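Local coordinates for competence protein PILN (Thermus thermophilus, PDB 4BHQ), which takes part in type IV pilus biogenesis, where its periplasmic domain pairs with a second copy of itself and probably helps build the inner-membrane platform that initiates pilus assembly, at residues 52-57 with 75-80; 80-85 with 102-107; 110-115 with 147-152; 128-133 with 153-158. All blocks are in the same frame, centred on the assembly; numbering follows the deposited sequence.

Interaction 1 of 4, residues 52-57 with 75-80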
loop_
_atom_site.group_PDB
_atom_site.type_symbol
_atom_site.label_atom_id
_atom_site.label_comp_id
_atom_site.label_asym_id
_atom_site.label_seq_id
_atom_site.Cartn_x
_atom_site.Cartn_y
_atom_site.Cartn_z
ATOM N N PRO A 52 14.492 4.616 0.579
ATOM C CA PRO A 52 13.933 3.423 -0.091
ATOM C C PRO A 52 12.375 3.349 0.055
ATOM O O PRO A 52 11.845 2.514 0.840
ATOM C CB PRO A 52 14.552 2.255 0.683
ATOM C CG PRO A 52 14.882 2.840 2.073
ATOM C CD PRO A 52 15.154 4.312 1.879
ATOM N N TRP A 53 11.693 4.201 -0.681
ATOM C CA TRP A 53 10.219 4.311 -0.608
ATOM C C TRP A 53 9.522 3.028 -0.792
ATOM O O TRP A 53 8.536 2.759 -0.137
ATOM C CB TRP A 53 9.775 5.255 -1.735
ATOM C CG TRP A 53 10.145 6.685 -1.424
ATOM C CD1 TRP A 53 11.051 7.519 -2.069
ATOM C CD2 TRP A 53 9.567 7.493 -0.367
ATOM N NE1 TRP A 53 11.061 8.741 -1.468
ATOM C CE2 TRP A 53 10.193 8.783 -0.451
ATOM C CE3 TRP A 53 8.593 7.263 0.603
ATOM C CZ2 TRP A 53 9.850 9.796 0.384
ATOM C CZ3 TRP A 53 8.319 8.280 1.481
ATOM C CH2 TRP A 53 8.912 9.502 1.366
ATOM N N SER A 54 10.037 2.171 -1.687
ATOM C CA SER A 54 9.363 0.933 -2.028
ATOM C C SER A 54 9.254 -0.037 -0.848
ATOM O O SER A 54 8.262 -0.780 -0.705
ATOM C CB SER A 54 10.050 0.323 -3.256
ATOM O OG SER A 54 11.287 -0.242 -2.813
ATOM N N GLN A 55 10.211 0.055 0.049
ATOM C CA GLN A 55 10.197 -0.778 1.300
ATOM C C GLN A 55 9.263 -0.175 2.370
ATOM O O GLN A 55 8.593 -0.910 3.097
ATOM C CB GLN A 55 11.643 -0.893 1.889
ATOM C CG GLN A 55 12.499 -2.014 1.175
ATOM C CD GLN A 55 12.622 -1.714 -0.304
ATOM O OE1 GLN A 55 12.956 -0.597 -0.699
ATOM N NE2 GLN A 55 12.284 -2.668 -1.119
ATOM N N TYR A 56 9.252 1.150 2.493
ATOM C CA TYR A 56 8.375 1.810 3.468
ATOM C C TYR A 56 6.923 1.589 3.066
ATOM O O TYR A 56 6.071 1.322 3.907
ATOM C CB TYR A 56 8.681 3.302 3.592
ATOM C CG TYR A 56 9.960 3.627 4.392
ATOM C CD1 TYR A 56 9.992 3.492 5.781
ATOM C CD2 TYR A 56 11.114 4.081 3.750
ATOM C CE1 TYR A 56 11.083 3.823 6.526
ATOM C CE2 TYR A 56 12.234 4.435 4.459
ATOM C CZ TYR A 56 12.224 4.277 5.852
ATOM O OH TYR A 56 13.328 4.600 6.550
ATOM N N LEU A 57 6.640 1.762 1.761
ATOM C CA LEU A 57 5.283 1.472 1.247
ATOM C C LEU A 57 4.920 0.000 1.432
ATOM O O LEU A 57 3.764 -0.312 1.865
ATOM C CB LEU A 57 5.216 1.902 -0.233
ATOM C CG LEU A 57 3.913 1.678 -1.010
ATOM C CD1 LEU A 57 2.754 2.314 -0.216
ATOM C CD2 LEU A 57 4.035 2.264 -2.445
ATOM N N LEU A 75 3.975 -7.938 1.185
ATOM C CA LEU A 75 4.812 -7.309 0.181
ATOM C C LEU A 75 6.182 -6.951 0.778
ATOM O O LEU A 75 6.279 -6.555 1.926
ATOM C CB LEU A 75 4.064 -6.103 -0.458
ATOM C CG LEU A 75 2.691 -6.543 -1.086
ATOM C CD1 LEU A 75 1.884 -5.355 -1.507
ATOM C CD2 LEU A 75 2.999 -7.384 -2.345
ATOM N N ARG A 76 7.232 -7.021 -0.047
ATOM C CA ARG A 76 8.581 -6.695 0.342
ATOM C C ARG A 76 9.074 -5.479 -0.393
ATOM O O ARG A 76 10.020 -4.767 0.058
ATOM C CB ARG A 76 9.543 -7.877 0.048
ATOM C CG ARG A 76 9.172 -9.091 0.843
ATOM C CD ARG A 76 9.377 -8.706 2.389
ATOM N NE ARG A 76 8.930 -9.834 3.191
ATOM C CZ ARG A 76 8.456 -9.733 4.412
ATOM N NH1 ARG A 76 8.354 -8.492 4.992
ATOM N NH2 ARG A 76 8.174 -10.832 5.044
ATOM N N SER A 77 8.477 -5.218 -1.550
ATOM C CA SER A 77 8.840 -4.017 -2.305
ATOM C C SER A 77 7.694 -3.645 -3.185
ATOM O O SER A 77 7.099 -4.497 -3.851
ATOM C CB SER A 77 10.129 -4.265 -3.154
ATOM O OG SER A 77 10.406 -3.072 -3.903
ATOM N N VAL A 78 7.334 -2.374 -3.165
ATOM C CA VAL A 78 6.305 -1.879 -4.072
ATOM C C VAL A 78 6.813 -0.580 -4.692
ATOM O O VAL A 78 6.843 0.478 -4.010
ATOM C CB VAL A 78 4.992 -1.565 -3.312
ATOM C CG1 VAL A 78 3.972 -0.961 -4.285
ATOM C CG2 VAL A 78 4.410 -2.823 -2.591
ATOM N N SER A 79 7.189 -0.623 -5.962
ATOM C CA SER A 79 7.735 0.573 -6.632
ATOM C C SER A 79 6.695 1.027 -7.640
ATOM O O SER A 79 5.970 0.238 -8.192
ATOM C CB SER A 79 9.069 0.248 -7.353
ATOM O OG SER A 79 8.782 -0.208 -8.681
ATOM N N ALA A 80 6.555 2.309 -7.840
ATOM C CA ALA A 80 5.566 2.854 -8.760
ATOM C C ALA A 80 6.286 3.682 -9.806
ATOM O O ALA A 80 7.332 4.250 -9.528
ATOM C CB ALA A 80 4.585 3.732 -7.964
#
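S54 meets V78 backbone to backbone: the N-H of V78 reaches S54 O at 3.1 Å. This bond links the first turn of helix 53-63 to the strand. Beside it, three polar side chains, S54, Q55 and S77, gather. S54 OG donates to Q55 OE1 at 2.7 Å, so the amide oxygen is satisfied by its own neighbour, while S77 OG lies 3.2 Å from S54 OG. Serine suits both places, being short enough to let helix and strand come close. Q55 sets out away from the strand, but its chain bends at chi2 (60°), bringing NE2 to R76 O for a weak bond of 3.3 Å. Were Q55 replaced by an alanine, S54 OG would probably lose its acceptor and R76 O this weak amide donor. The guanidinium of R76 turns instead to E111, and R76 and S77 together form a classic beta bulge opposite Q109. At the apolar end, the L57 and V78 side chains cross at about a right angle, L57 CD2 3.7 Å from V78 CG1. V78 also packs on F106 and L108 of strand 102-112, and L57 on L57 of the second subunit, so the helix packs on both the sheet and the second subunit.

Interaction 2 of 4, residues 80-85 with 102-107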
loop_
_atom_site.group_PDB
_atom_site.type_symbol
_atom_site.label_atom_id
_atom_site.label_comp_id
_atom_site.label_asym_id
_atom_site.label_seq_id
_atom_site.Cartn_x
_atom_site.Cartn_y
_atom_site.Cartn_z
ATOM N N ALA A 80 6.555 2.309 -7.840
ATOM C CA ALA A 80 5.566 2.854 -8.760
ATOM C C ALA A 80 6.286 3.682 -9.806
ATOM O O ALA A 80 7.332 4.250 -9.528
ATOM C CB ALA A 80 4.585 3.732 -7.964
ATOM N N ARG A 81 5.719 3.770 -11.011
ATOM C CA ARG A 81 6.269 4.692 -11.992
ATOM C C ARG A 81 5.168 5.094 -12.964
ATOM O O ARG A 81 4.264 4.322 -13.220
ATOM C CB ARG A 81 7.469 4.098 -12.751
ATOM C CG ARG A 81 7.078 3.007 -13.755
ATOM C CD ARG A 81 8.321 2.498 -14.523
ATOM N NE ARG A 81 7.988 1.409 -15.410
ATOM C CZ ARG A 81 7.929 1.524 -16.727
ATOM N NH1 ARG A 81 8.226 2.689 -17.326
ATOM N NH2 ARG A 81 7.549 0.495 -17.427
ATOM N N ALA A 82 5.280 6.296 -13.524
ATOM C CA ALA A 82 4.276 6.751 -14.523
ATOM C C ALA A 82 4.777 6.480 -15.909
ATOM O O ALA A 82 5.947 6.599 -16.188
ATOM C CB ALA A 82 3.910 8.245 -14.303
ATOM N N LEU A 83 3.882 6.069 -16.785
ATOM C CA LEU A 83 4.282 5.721 -18.172
ATOM C C LEU A 83 4.124 6.937 -19.100
ATOM O O LEU A 83 3.085 7.590 -19.098
ATOM C CB LEU A 83 3.427 4.588 -18.696
ATOM C CG LEU A 83 3.911 3.144 -18.468
ATOM C CD1 LEU A 83 4.133 2.809 -17.019
ATOM C CD2 LEU A 83 2.920 2.173 -19.116
ATOM N N SER A 84 5.183 7.244 -19.873
ATOM C CA SER A 84 5.022 8.077 -21.085
ATOM C C SER A 84 3.896 7.540 -21.960
ATOM O O SER A 84 3.532 6.326 -21.942
ATOM C CB SER A 84 6.321 8.071 -21.894
ATOM O OG SER A 84 6.493 6.814 -22.520
ATOM N N GLU A 85 3.310 8.434 -22.728
ATOM C CA GLU A 85 2.196 8.107 -23.641
ATOM C C GLU A 85 2.641 7.043 -24.650
ATOM O O GLU A 85 1.885 6.118 -24.979
ATOM C CB GLU A 85 1.741 9.381 -24.363
ATOM C CG GLU A 85 1.341 10.503 -23.394
ATOM C CD GLU A 85 2.528 11.136 -22.583
ATOM O OE1 GLU A 85 3.720 10.981 -22.983
ATOM O OE2 GLU A 85 2.268 11.809 -21.531
ATOM N N ILE A 102 -2.360 1.772 -19.804
ATOM C CA ILE A 102 -1.941 1.934 -18.454
ATOM C C ILE A 102 -1.369 3.307 -18.288
ATOM O O ILE A 102 -0.667 3.823 -19.159
ATOM C CB ILE A 102 -0.933 0.793 -18.112
ATOM C CG1 ILE A 102 -1.661 -0.540 -18.215
ATOM C CG2 ILE A 102 -0.335 0.915 -16.736
ATOM C CD1 ILE A 102 -2.962 -0.509 -17.478
ATOM N N ARG A 103 -1.619 3.886 -17.125
ATOM C CA ARG A 103 -1.045 5.178 -16.791
ATOM C C ARG A 103 0.111 5.048 -15.739
ATOM O O ARG A 103 1.122 5.744 -15.786
ATOM C CB ARG A 103 -2.201 6.052 -16.325
ATOM C CG ARG A 103 -1.799 7.478 -16.021
ATOM C CD ARG A 103 -1.352 8.183 -17.295
ATOM N NE ARG A 103 -0.859 9.527 -17.006
ATOM C CZ ARG A 103 0.032 10.177 -17.736
ATOM N NH1 ARG A 103 0.556 9.625 -18.827
ATOM N NH2 ARG A 103 0.403 11.384 -17.364
ATOM N N VAL A 104 -0.070 4.133 -14.786
ATOM C CA VAL A 104 0.923 3.901 -13.763
ATOM C C VAL A 104 1.233 2.397 -13.614
ATOM O O VAL A 104 0.348 1.557 -13.701
ATOM C CB VAL A 104 0.456 4.485 -12.397
ATOM C CG1 VAL A 104 1.284 3.926 -11.281
ATOM C CG2 VAL A 104 0.614 6.037 -12.425
ATOM N N GLU A 105 2.491 2.082 -13.387
ATOM C CA GLU A 105 2.858 0.689 -13.160
ATOM C C GLU A 105 3.525 0.503 -11.811
ATOM O O GLU A 105 4.457 1.258 -11.457
ATOM C CB GLU A 105 3.861 0.232 -14.257
ATOM C CG GLU A 105 4.174 -1.234 -14.195
ATOM C CD GLU A 105 5.118 -1.664 -15.348
ATOM O OE1 GLU A 105 6.301 -1.351 -15.299
ATOM O OE2 GLU A 105 4.623 -2.333 -16.256
ATOM N N PHE A 106 3.095 -0.542 -11.107
ATOM C CA PHE A 106 3.690 -0.920 -9.817
ATOM C C PHE A 106 4.488 -2.187 -10.000
ATOM O O PHE A 106 3.957 -3.164 -10.511
ATOM C CB PHE A 106 2.580 -1.194 -8.791
ATOM C CG PHE A 106 1.866 0.050 -8.350
ATOM C CD1 PHE A 106 2.349 0.800 -7.321
ATOM C CD2 PHE A 106 0.671 0.419 -8.957
ATOM C CE1 PHE A 106 1.685 1.959 -6.874
ATOM C CE2 PHE A 106 -0.007 1.570 -8.512
ATOM C CZ PHE A 106 0.534 2.354 -7.497
ATOM N N ALA A 107 5.757 -2.162 -9.627
ATOM C CA ALA A 107 6.543 -3.401 -9.594
ATOM C C ALA A 107 6.592 -3.967 -8.183
ATOM O O ALA A 107 6.958 -3.251 -7.223
ATOM C CB ALA A 107 7.957 -3.115 -10.117
#
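E105 OE1 is gripped by two nitrogens of R81, NE at 3.2 Å and NH2 at 3.1 Å, both approaching from the same face of the carboxylate, whose plane is turned 66° from the guanidinium. The two side chains lie alongside each other, pointing the same way. With its CG set between backbone N and carbonyl carbon (chi1 72°) and then running straight to NE, R81 brings its flat end level with the acid. L83 CD1 lies over one guanidinium face, 4.0 Å above its centre, and also touches E105 CB. NH2 of R81 has a second acid in E87, and E105 OE2 is held by Y97 OH. A methionine in place of R81 would probably leave E105 OE1 and E87 without their cationic mate. R81 and E105 form an antiparallel hydrogen-bonded pair, with R81 N to E105 O at 2.8 Å, and L83 N bonds to R103 O at 3.0 Å. The opposite sheet face carries A80, A82, V104 and F106, with A80 CB 3.6 Å from F106 CE1. The pairing thus separates chemistry by face, with charges probably balanced on one; on the other, A80, A82 and V104 pack on W53 of the second subunit and F106 stacks on its F60.

Interaction 3 of 4, residues 110-115 with 147-152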
loop_
_atom_site.group_PDB
_atom_site.type_symbol
_atom_site.label_atom_id
_atom_site.label_comp_id
_atom_site.label_asym_id
_atom_site.label_seq_id
_atom_site.Cartn_x
_atom_site.Cartn_y
_atom_site.Cartn_z
ATOM N N GLY A 110 7.110 -9.968 -3.489
ATOM C CA GLY A 110 6.341 -10.381 -2.315
ATOM C C GLY A 110 6.498 -11.827 -1.906
ATOM O O GLY A 110 7.329 -12.580 -2.463
ATOM N N GLU A 111 5.680 -12.238 -0.974
ATOM C CA GLU A 111 5.696 -13.568 -0.380
ATOM C C GLU A 111 4.217 -13.914 -0.199
ATOM O O GLU A 111 3.452 -13.055 0.259
ATOM C CB GLU A 111 6.253 -13.548 1.033
ATOM C CG GLU A 111 7.601 -13.010 1.138
ATOM C CD GLU A 111 8.016 -12.873 2.559
ATOM O OE1 GLU A 111 7.135 -13.032 3.457
ATOM O OE2 GLU A 111 9.209 -12.630 2.763
ATOM N N ALA A 112 3.868 -15.166 -0.504
ATOM C CA ALA A 112 2.511 -15.673 -0.385
ATOM C C ALA A 112 2.570 -16.911 0.494
ATOM O O ALA A 112 3.475 -17.786 0.347
ATOM C CB ALA A 112 1.923 -15.978 -1.746
ATOM N N LEU A 113 1.652 -16.994 1.454
ATOM C CA LEU A 113 1.619 -18.088 2.412
ATOM C C LEU A 113 1.375 -19.466 1.712
ATOM O O LEU A 113 1.785 -20.499 2.206
ATOM C CB LEU A 113 0.514 -17.837 3.430
ATOM C CG LEU A 113 0.326 -18.742 4.643
ATOM C CD1 LEU A 113 1.571 -18.813 5.498
ATOM C CD2 LEU A 113 -0.866 -18.309 5.500
ATOM N N SER A 114 0.656 -19.472 0.612
ATOM C CA SER A 114 0.301 -20.725 -0.055
ATOM C C SER A 114 0.160 -20.391 -1.515
ATOM O O SER A 114 0.029 -19.189 -1.876
ATOM C CB SER A 114 -1.038 -21.257 0.501
ATOM O OG SER A 114 -2.106 -20.417 0.117
ATOM N N ARG A 115 0.112 -21.425 -2.354
ATOM C CA ARG A 115 -0.145 -21.308 -3.832
ATOM C C ARG A 115 -1.509 -20.634 -4.048
ATOM O O ARG A 115 -1.689 -19.783 -4.923
ATOM C CB ARG A 115 -0.076 -22.705 -4.584
ATOM C CG ARG A 115 -0.868 -23.895 -3.958
ATOM C CD ARG A 115 -1.399 -25.235 -4.811
ATOM N NE ARG A 115 -2.664 -24.927 -5.662
ATOM C CZ ARG A 115 -3.981 -25.058 -5.369
ATOM N NH1 ARG A 115 -4.634 -25.566 -4.258
ATOM N NH2 ARG A 115 -4.707 -24.559 -6.295
ATOM N N TYR A 147 5.930 -18.968 -0.654
ATOM C CA TYR A 147 6.341 -18.586 -1.984
ATOM C C TYR A 147 6.811 -17.162 -2.059
ATOM O O TYR A 147 6.105 -16.257 -1.578
ATOM C CB TYR A 147 5.180 -18.753 -2.993
ATOM C CG TYR A 147 4.876 -20.188 -3.197
ATOM C CD1 TYR A 147 3.969 -20.854 -2.344
ATOM C CD2 TYR A 147 5.518 -20.913 -4.225
ATOM C CE1 TYR A 147 3.676 -22.216 -2.518
ATOM C CE2 TYR A 147 5.262 -22.287 -4.388
ATOM C CZ TYR A 147 4.342 -22.936 -3.516
ATOM O OH TYR A 147 4.052 -24.272 -3.702
ATOM N N THR A 148 8.005 -16.943 -2.624
ATOM C CA THR A 148 8.334 -15.569 -3.066
ATOM C C THR A 148 7.744 -15.404 -4.448
ATOM O O THR A 148 7.543 -16.395 -5.179
ATOM C CB THR A 148 9.864 -15.365 -3.078
ATOM O OG1 THR A 148 10.461 -16.400 -3.854
ATOM C CG2 THR A 148 10.420 -15.504 -1.648
ATOM N N PHE A 149 7.441 -14.183 -4.838
ATOM C CA PHE A 149 6.900 -13.972 -6.148
ATOM C C PHE A 149 7.227 -12.586 -6.617
ATOM O O PHE A 149 7.585 -11.681 -5.799
ATOM C CB PHE A 149 5.362 -14.246 -6.226
ATOM C CG PHE A 149 4.485 -13.169 -5.542
ATOM C CD1 PHE A 149 4.213 -13.228 -4.189
ATOM C CD2 PHE A 149 3.989 -12.080 -6.308
ATOM C CE1 PHE A 149 3.420 -12.267 -3.533
ATOM C CE2 PHE A 149 3.170 -11.106 -5.692
ATOM C CZ PHE A 149 2.866 -11.215 -4.283
ATOM N N SER A 150 7.118 -12.387 -7.918
ATOM C CA SER A 150 7.187 -11.056 -8.498
ATOM C C SER A 150 6.181 -10.842 -9.561
ATOM O O SER A 150 5.788 -11.773 -10.314
ATOM C CB SER A 150 8.622 -10.746 -9.008
ATOM O OG SER A 150 8.893 -11.510 -10.161
ATOM N N ALA A 151 5.712 -9.599 -9.622
ATOM C CA ALA A 151 4.653 -9.223 -10.536
ATOM C C ALA A 151 4.724 -7.738 -10.829
ATOM O O ALA A 151 5.237 -6.944 -10.030
ATOM C CB ALA A 151 3.260 -9.590 -9.955
ATOM N N ARG A 152 4.150 -7.353 -11.960
ATOM C CA ARG A 152 3.909 -5.938 -12.281
ATOM C C ARG A 152 2.381 -5.729 -12.371
ATOM O O ARG A 152 1.712 -6.536 -12.996
ATOM C CB ARG A 152 4.597 -5.575 -13.608
ATOM C CG ARG A 152 6.111 -5.367 -13.400
ATOM C CD ARG A 152 6.876 -5.180 -14.763
ATOM N NE ARG A 152 6.625 -6.387 -15.557
ATOM C CZ ARG A 152 7.139 -6.687 -16.737
ATOM N NH1 ARG A 152 7.956 -5.833 -17.352
ATOM N NH2 ARG A 152 6.819 -7.863 -17.298
#
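G110 and F149 face each other in a hydrogen-bonded antiparallel pair, part of a four-stranded sheet with strand order 1-2-4-3; together with the helices packed on this antiparallel sheet, the order is consistent with a circularly permuted ferredoxin-like fold. Glycine suits its place because the F149 ring lies across it: the G110 CA sits 4.1 Å from the F149 ring centroid, over the face, and a CB would run into CE1. F149 reaches there because its CG stands between backbone N and carbonyl carbon (chi1 73°), which swings the ring over the neighbouring strand until F149 CE1 lies 3.4 Å from E111 N. The same ring meets F121 and packs on L118, so it belongs to the core under helix 115-124. A112, small enough to fit beside it, keeps its CB 4.3 Å from F149 CD1. A112 pairs across the strands with Y147, through A112 N to Y147 O at 2.7 Å. E111 and T148 occupy the opposite sheet face. There E111 extends its carboxylate to R144 and R76, so an acidic residue matches two arginines. Where strand 102-112 gives way to the helix, S114 OG caps A117 N. The Y147 ring, its CG placed anti to the carbonyl carbon (chi1 -69°), leans toward this start: A112 O lies near the ring plane at its edge, and Y147 CE1 comes 3.7 Å from R115 N.

Interaction 4 of 4, residues 128-133 with 153-158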
loop_
_atom_site.group_PDB
_atom_site.type_symbol
_atom_site.label_atom_id
_atom_site.label_comp_id
_atom_site.label_asym_id
_atom_site.label_seq_id
_atom_site.Cartn_x
_atom_site.Cartn_y
_atom_site.Cartn_z
ATOM N N SER A 128 -10.605 -6.620 -12.603
ATOM C CA SER A 128 -10.985 -5.225 -12.558
ATOM C C SER A 128 -10.643 -4.471 -13.844
ATOM O O SER A 128 -9.525 -4.583 -14.354
ATOM C CB SER A 128 -10.349 -4.538 -11.365
ATOM O OG SER A 128 -10.502 -3.134 -11.535
ATOM N N PRO A 129 -11.577 -3.656 -14.342
ATOM C CA PRO A 129 -11.363 -2.836 -15.540
ATOM C C PRO A 129 -10.273 -1.801 -15.337
ATOM O O PRO A 129 -9.732 -1.275 -16.299
ATOM C CB PRO A 129 -12.720 -2.081 -15.719
ATOM C CG PRO A 129 -13.688 -2.731 -14.790
ATOM C CD PRO A 129 -12.879 -3.372 -13.691
ATOM N N ARG A 130 -9.960 -1.478 -14.084
ATOM C CA ARG A 130 -8.965 -0.439 -13.862
ATOM C C ARG A 130 -7.492 -1.012 -13.791
ATOM O O ARG A 130 -6.542 -0.281 -13.849
ATOM C CB ARG A 130 -9.400 0.301 -12.622
ATOM C CG ARG A 130 -8.510 1.462 -12.267
ATOM C CD ARG A 130 -9.201 2.817 -12.414
ATOM N NE ARG A 130 -8.251 3.873 -12.017
ATOM C CZ ARG A 130 -8.141 4.326 -10.761
ATOM N NH1 ARG A 130 -8.951 3.824 -9.821
ATOM N NH2 ARG A 130 -7.255 5.292 -10.457
ATOM N N PHE A 131 -7.376 -2.341 -13.652
ATOM C CA PHE A 131 -6.097 -3.001 -13.398
ATOM C C PHE A 131 -5.791 -4.118 -14.362
ATOM O O PHE A 131 -6.694 -4.723 -14.913
ATOM C CB PHE A 131 -6.097 -3.615 -11.963
ATOM C CG PHE A 131 -6.158 -2.574 -10.878
ATOM C CD1 PHE A 131 -7.383 -2.119 -10.432
ATOM C CD2 PHE A 131 -4.993 -2.023 -10.355
ATOM C CE1 PHE A 131 -7.443 -1.114 -9.469
ATOM C CE2 PHE A 131 -5.060 -1.044 -9.355
ATOM C CZ PHE A 131 -6.309 -0.587 -8.936
ATOM N N GLY A 132 -4.488 -4.335 -14.603
ATOM C CA GLY A 132 -3.993 -5.527 -15.260
ATOM C C GLY A 132 -2.840 -6.011 -14.396
ATOM O O GLY A 132 -2.302 -5.249 -13.565
ATOM N N ILE A 133 -2.446 -7.256 -14.583
ATOM C CA ILE A 133 -1.284 -7.786 -13.857
ATOM C C ILE A 133 -0.431 -8.615 -14.823
ATOM O O ILE A 133 -0.976 -9.371 -15.659
ATOM C CB ILE A 133 -1.735 -8.569 -12.616
ATOM C CG1 ILE A 133 -0.512 -9.037 -11.809
ATOM C CG2 ILE A 133 -2.658 -9.740 -13.004
ATOM C CD1 ILE A 133 -0.781 -9.485 -10.378
ATOM N N VAL A 153 1.876 -4.657 -11.723
ATOM C CA VAL A 153 0.453 -4.278 -11.812
ATOM C C VAL A 153 0.291 -2.962 -12.587
ATOM O O VAL A 153 0.914 -1.952 -12.236
ATOM C CB VAL A 153 -0.219 -4.191 -10.410
ATOM C CG1 VAL A 153 -1.554 -3.438 -10.467
ATOM C CG2 VAL A 153 -0.461 -5.614 -9.873
ATOM N N GLY A 154 -0.572 -2.961 -13.618
ATOM C CA GLY A 154 -0.798 -1.734 -14.377
ATOM C C GLY A 154 -2.153 -1.125 -13.949
ATOM O O GLY A 154 -3.088 -1.825 -13.652
ATOM N N VAL A 155 -2.197 0.215 -13.877
ATOM C CA VAL A 155 -3.404 0.932 -13.509
ATOM C C VAL A 155 -3.749 1.971 -14.575
ATOM O O VAL A 155 -2.898 2.762 -14.986
ATOM C CB VAL A 155 -3.216 1.685 -12.136
ATOM C CG1 VAL A 155 -4.621 2.106 -11.601
ATOM C CG2 VAL A 155 -2.530 0.716 -11.155
ATOM N N THR A 156 -5.018 1.920 -14.985
ATOM C CA THR A 156 -5.618 2.868 -15.967
ATOM C C THR A 156 -5.992 4.182 -15.345
ATOM O O THR A 156 -6.180 4.282 -14.128
ATOM C CB THR A 156 -6.936 2.368 -16.574
ATOM O OG1 THR A 156 -7.912 2.345 -15.541
ATOM C CG2 THR A 156 -6.782 0.962 -17.174
ATOM N N GLY A 157 -6.093 5.199 -16.197
ATOM C CA GLY A 157 -6.549 6.526 -15.783
ATOM C C GLY A 157 -7.943 6.490 -15.182
ATOM O O GLY A 157 -8.307 7.396 -14.421
ATOM N N GLY A 158 -8.712 5.444 -15.509
ATOM C CA GLY A 158 -10.013 5.170 -14.874
ATOM C C GLY A 158 -11.149 5.977 -15.480
ATOM O O GLY A 158 -10.908 6.912 -16.264
#
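R130 and T156 clasp each other twice. T156 N donates to R130 O at 2.9 Å, and R130 NE returns a bond to T156 O at 3.0 Å, the acceptor lying at the edge of the guanidinium and near its plane. T156 OG1 adds a weak third link to R130 O. With CG anti to the backbone N (chi1 -178°), R130 runs across the end of the other strand, and V155 CG1 comes to lie over one guanidinium face. Next along the strands, F131 lies alongside V155, with F131 CE2 3.6 Å from V155 CG2, while V153 CG1 meets the ring at its edge, 3.7 Å from F131 CD2. I133 crosses V153, continuing the apolar row. G132 and G154, a hydrogen-bonded pair, have no side chains to place on the opposite face. In the second shell, a type I turn from S128 to F131 carries the chain through R130: F131 N bonds S128 O, and S128 OG accepts from R130 N at 3.1 Å, an ST turn. S128 OG also lies in the plane of the F131 ring, at its edge. Further out, K100 NZ holds F131 O. The second subunit packs A59 on R130, Q63 on F131 and Y56 on V155. Polar bonds therefore close the open end of hairpin 131-141/146-156, and beta-branched and aromatic side chains probably contribute apolar contacts within the sheet and toward the second subunit.

Overall arrangement
From the N terminus, interaction 1 closes the first loop, bringing strand 73-82 back under helix 53-63. Interaction 2 follows in series, sharing A80: the chain passes through helix 85-93 and returns as strand 102-112, beside the strand it left. Interactions 3 and 4 cross, because segment 128-133 lies between the two segments of interaction 3 and finds its partner beyond them. Interaction 3 thereby closes the loop that holds helix 115-124 and strand 131-141, and interaction 4 closes the hairpin 131-141/146-156. Backbone bonds from R103 and F106 to V155 and V153 connect interactions 2 and 4, and R76 with E111 connects 1 and 3. Interactions 1, 2 and 4 also touch the second subunit.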